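Local coordinates for protein putative Glycosidase (Bacteroides thetaiotaomicron, PDB 3R67) that is a putative glycosidase, of undetermined function here, with the beta-propeller fold expected of its clan of carbohydrate-active proteins, at residues 152-155 and 156-159. Residues are numbered along the deposited sequence; the frame is centred on the assembly and turned at random. Where two conformers were deposited one is given.
Sequences RDLQ and IWEK
Asp153 and Ile156 meet where the chain turns back from strand 144-151 into strand 158-162, and they illustrate how one carboxylate oxygen can organise a loop. The CG of Asp153 is tucked back toward its own main chain, flanked by N and C (chi1 59°), which turns OD1 toward the backbone N-H groups of Gln155 and Ile156. Asp153 OD1 takes a nearly straight bond, 175° at the hydrogen, from Ile156 N at 2.9 Å through its syn lone pair. A second comes to Asp153 OD1 from Gln155 N at 2.8 Å, arriving from above the carboxylate plane; OD2 merely brushes Ile156 CG1.

The side chain of Trp157 folds back on the same turn and can be followed outward. From CB it turns beside its own backbone N (chi1 -67°), bringing Trp157 CD1 to 3.6 Å from Gln155 O. Next round the ring, Trp157 NE1 gives a weak, bent bond to Leu154 O, 2.9 Å away. The benzene half then runs alongside Leu154, whose CD2 methyl lies 3.7 Å from Trp157 CZ2 and almost as near CH2. Within the turn, a bridging water accepts from Arg152 N and donates to Ile156 O. Beyond the loop, Phe103 meets the indole edge-to-face. The Asp153 bond to Gln155 N defines an Asx turn, here set in the connection to the outermost strand of a four-stranded antiparallel propeller blade.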
ATOM      1  N   ARG A 152      10.452 -13.804  -7.590  1.00 18.18           N
ATOM      2  CA  ARG A 152      11.889 -13.582  -7.442  0.50 18.44           C
ATOM      3  C   ARG A 152      12.391 -12.552  -8.461  1.00 22.09           C
ATOM      4  O   ARG A 152      13.521 -12.076  -8.348  1.00 20.99           O
ATOM      5  CB  ARG A 152      12.698 -14.882  -7.580  0.50 20.04           C
ATOM      6  CG  ARG A 152      12.573 -15.826  -6.401  0.50 29.14           C
ATOM      7  CD  ARG A 152      13.702 -16.845  -6.392  0.50 34.53           C
ATOM      8  NE  ARG A 152      15.022 -16.209  -6.286  0.50 32.57           N
ATOM      9  CZ  ARG A 152      15.607 -15.867  -5.141  0.50 28.78           C
ATOM     10  NH1 ARG A 152      14.998 -16.088  -3.984  0.50 12.61           N
ATOM     11  NH2 ARG A 152      16.802 -15.294  -5.147  0.50 14.56           N
ATOM     12  N   ASP A 153      11.552 -12.197  -9.464  1.00 19.80           N
ATOM     13  CA  ASP A 153      11.947 -11.252 -10.518  1.00 19.94           C
ATOM     14  C   ASP A 153      10.901 -10.124 -10.738  1.00 22.99           C
ATOM     15  O   ASP A 153      11.133  -9.256 -11.572  1.00 22.27           O
ATOM     16  CB  ASP A 153      12.177 -12.008 -11.860  1.00 22.35           C
ATOM     17  CG  ASP A 153      10.997 -12.790 -12.442  1.00 28.09           C
ATOM     18  OD1 ASP A 153       9.826 -12.514 -12.041  1.00 26.21           O
ATOM     19  OD2 ASP A 153      11.235 -13.652 -13.310  1.00 33.73           O
ATOM     20  N   LEU A 154       9.761 -10.161 -10.021  1.00 20.54           N
ATOM     21  CA  LEU A 154       8.646  -9.196 -10.050  1.00 20.47           C
ATOM     22  C   LEU A 154       7.840  -9.261 -11.373  1.00 23.55           C
ATOM     23  O   LEU A 154       6.940  -8.437 -11.577  1.00 22.15           O
ATOM     24  CB  LEU A 154       9.132  -7.748  -9.828  1.00 20.51           C
ATOM     25  CG  LEU A 154       9.899  -7.431  -8.547  1.00 24.48           C
ATOM     26  CD1 LEU A 154      10.428  -6.036  -8.615  1.00 24.31           C
ATOM     27  CD2 LEU A 154       9.020  -7.598  -7.335  1.00 25.15           C
ATOM     28  N   GLN A 155       8.138 -10.247 -12.241  1.00 21.87           N
ATOM     29  CA  GLN A 155       7.437 -10.501 -13.520  1.00 22.07           C
ATOM     30  C   GLN A 155       6.525 -11.708 -13.407  1.00 26.50           C
ATOM     31  O   GLN A 155       5.361 -11.658 -13.802  1.00 26.50           O
ATOM     32  CB  GLN A 155       8.437 -10.750 -14.660  1.00 23.44           C
ATOM     33  CG  GLN A 155       9.491  -9.699 -14.889  1.00 38.42           C
ATOM     34  CD  GLN A 155       9.097  -8.592 -15.814  1.00 45.29           C
ATOM     35  OE1 GLN A 155       8.467  -8.798 -16.860  1.00 41.27           O
ATOM     36  NE2 GLN A 155       9.765  -7.484 -15.653  1.00 40.50           N
ATOM     37  N   ILE A 156       7.102 -12.829 -12.904  1.00 23.35           N
ATOM     38  CA  ILE A 156       6.443 -14.118 -12.731  1.00 23.24           C
ATOM     39  C   ILE A 156       5.999 -14.219 -11.287  1.00 24.75           C
ATOM     40  O   ILE A 156       6.836 -14.337 -10.393  1.00 23.72           O
ATOM     41  CB  ILE A 156       7.356 -15.318 -13.158  1.00 27.28           C
ATOM     42  CG1 ILE A 156       8.041 -15.116 -14.547  1.00 28.48           C
ATOM     43  CG2 ILE A 156       6.615 -16.654 -13.079  1.00 28.27           C
ATOM     44  CD1 ILE A 156       7.142 -14.886 -15.775  1.00 38.96           C
ATOM     45  N   TRP A 157       4.678 -14.161 -11.061  1.00 21.01           N
ATOM     46  CA  TRP A 157       4.098 -14.214  -9.721  1.00 20.94           C
ATOM     47  C   TRP A 157       3.328 -15.505  -9.455  1.00 26.53           C
ATOM     48  O   TRP A 157       2.608 -16.007 -10.321  1.00 28.36           O
ATOM     49  CB  TRP A 157       3.154 -13.031  -9.500  1.00 19.06           C
ATOM     50  CG  TRP A 157       3.859 -11.706  -9.462  1.00 18.66           C
ATOM     51  CD1 TRP A 157       4.115 -10.884 -10.521  1.00 21.14           C
ATOM     52  CD2 TRP A 157       4.408 -11.056  -8.303  1.00 17.35           C
ATOM     53  NE1 TRP A 157       4.782  -9.756 -10.094  1.00 20.36           N
ATOM     54  CE2 TRP A 157       4.997  -9.848  -8.740  1.00 21.07           C
ATOM     55  CE3 TRP A 157       4.457 -11.375  -6.929  1.00 17.65           C
ATOM     56  CZ2 TRP A 157       5.649  -8.973  -7.857  1.00 19.60           C
ATOM     57  CZ3 TRP A 157       5.134 -10.531  -6.064  1.00 18.03           C
ATOM     58  CH2 TRP A 157       5.711  -9.337  -6.520  1.00 18.41           C
ATOM     59  N   GLU A 158       3.476 -16.026  -8.239  1.00 22.56           N
ATOM     60  CA  GLU A 158       2.750 -17.201  -7.750  1.00 23.26           C
ATOM     61  C   GLU A 158       1.689 -16.697  -6.784  1.00 23.38           C
ATOM     62  O   GLU A 158       2.043 -16.007  -5.826  1.00 19.67           O
ATOM     63  CB  GLU A 158       3.719 -18.214  -7.105  1.00 25.58           C
ATOM     64  CG  GLU A 158       3.631 -19.631  -7.650  1.00 43.39           C
ATOM     65  CD  GLU A 158       2.429 -20.451  -7.218  1.00 79.28           C
ATOM     66  OE1 GLU A 158       2.435 -20.953  -6.070  1.00 79.20           O
ATOM     67  OE2 GLU A 158       1.524 -20.667  -8.056  1.00 77.84           O
ATOM     68  N   LYS A 159       0.388 -16.958  -7.087  1.00 19.30           N
ATOM     69  CA  LYS A 159      -0.750 -16.539  -6.266  1.00 17.84           C
ATOM     70  C   LYS A 159      -1.093 -17.626  -5.248  1.00 24.57           C
ATOM     71  O   LYS A 159      -1.268 -18.793  -5.622  1.00 26.57           O
ATOM     72  CB  LYS A 159      -1.982 -16.205  -7.130  1.00 19.24           C
ATOM     73  CG  LYS A 159      -1.816 -15.011  -8.058  1.00 13.29           C
ATOM     74  CD  LYS A 159      -3.076 -14.814  -8.888  1.00 19.98           C
ATOM     75  CE  LYS A 159      -2.922 -13.712  -9.915  1.00 20.55           C
ATOM     76  NZ  LYS A 159      -4.133 -13.547 -10.755  1.00 14.42           N
TER
HETATM   77  O   HOH W   1       9.602 -15.651  -9.710  1.00 17.65           O
HETATM   78  O   HOH W   2       2.692 -13.692 -13.535  1.00 41.02           O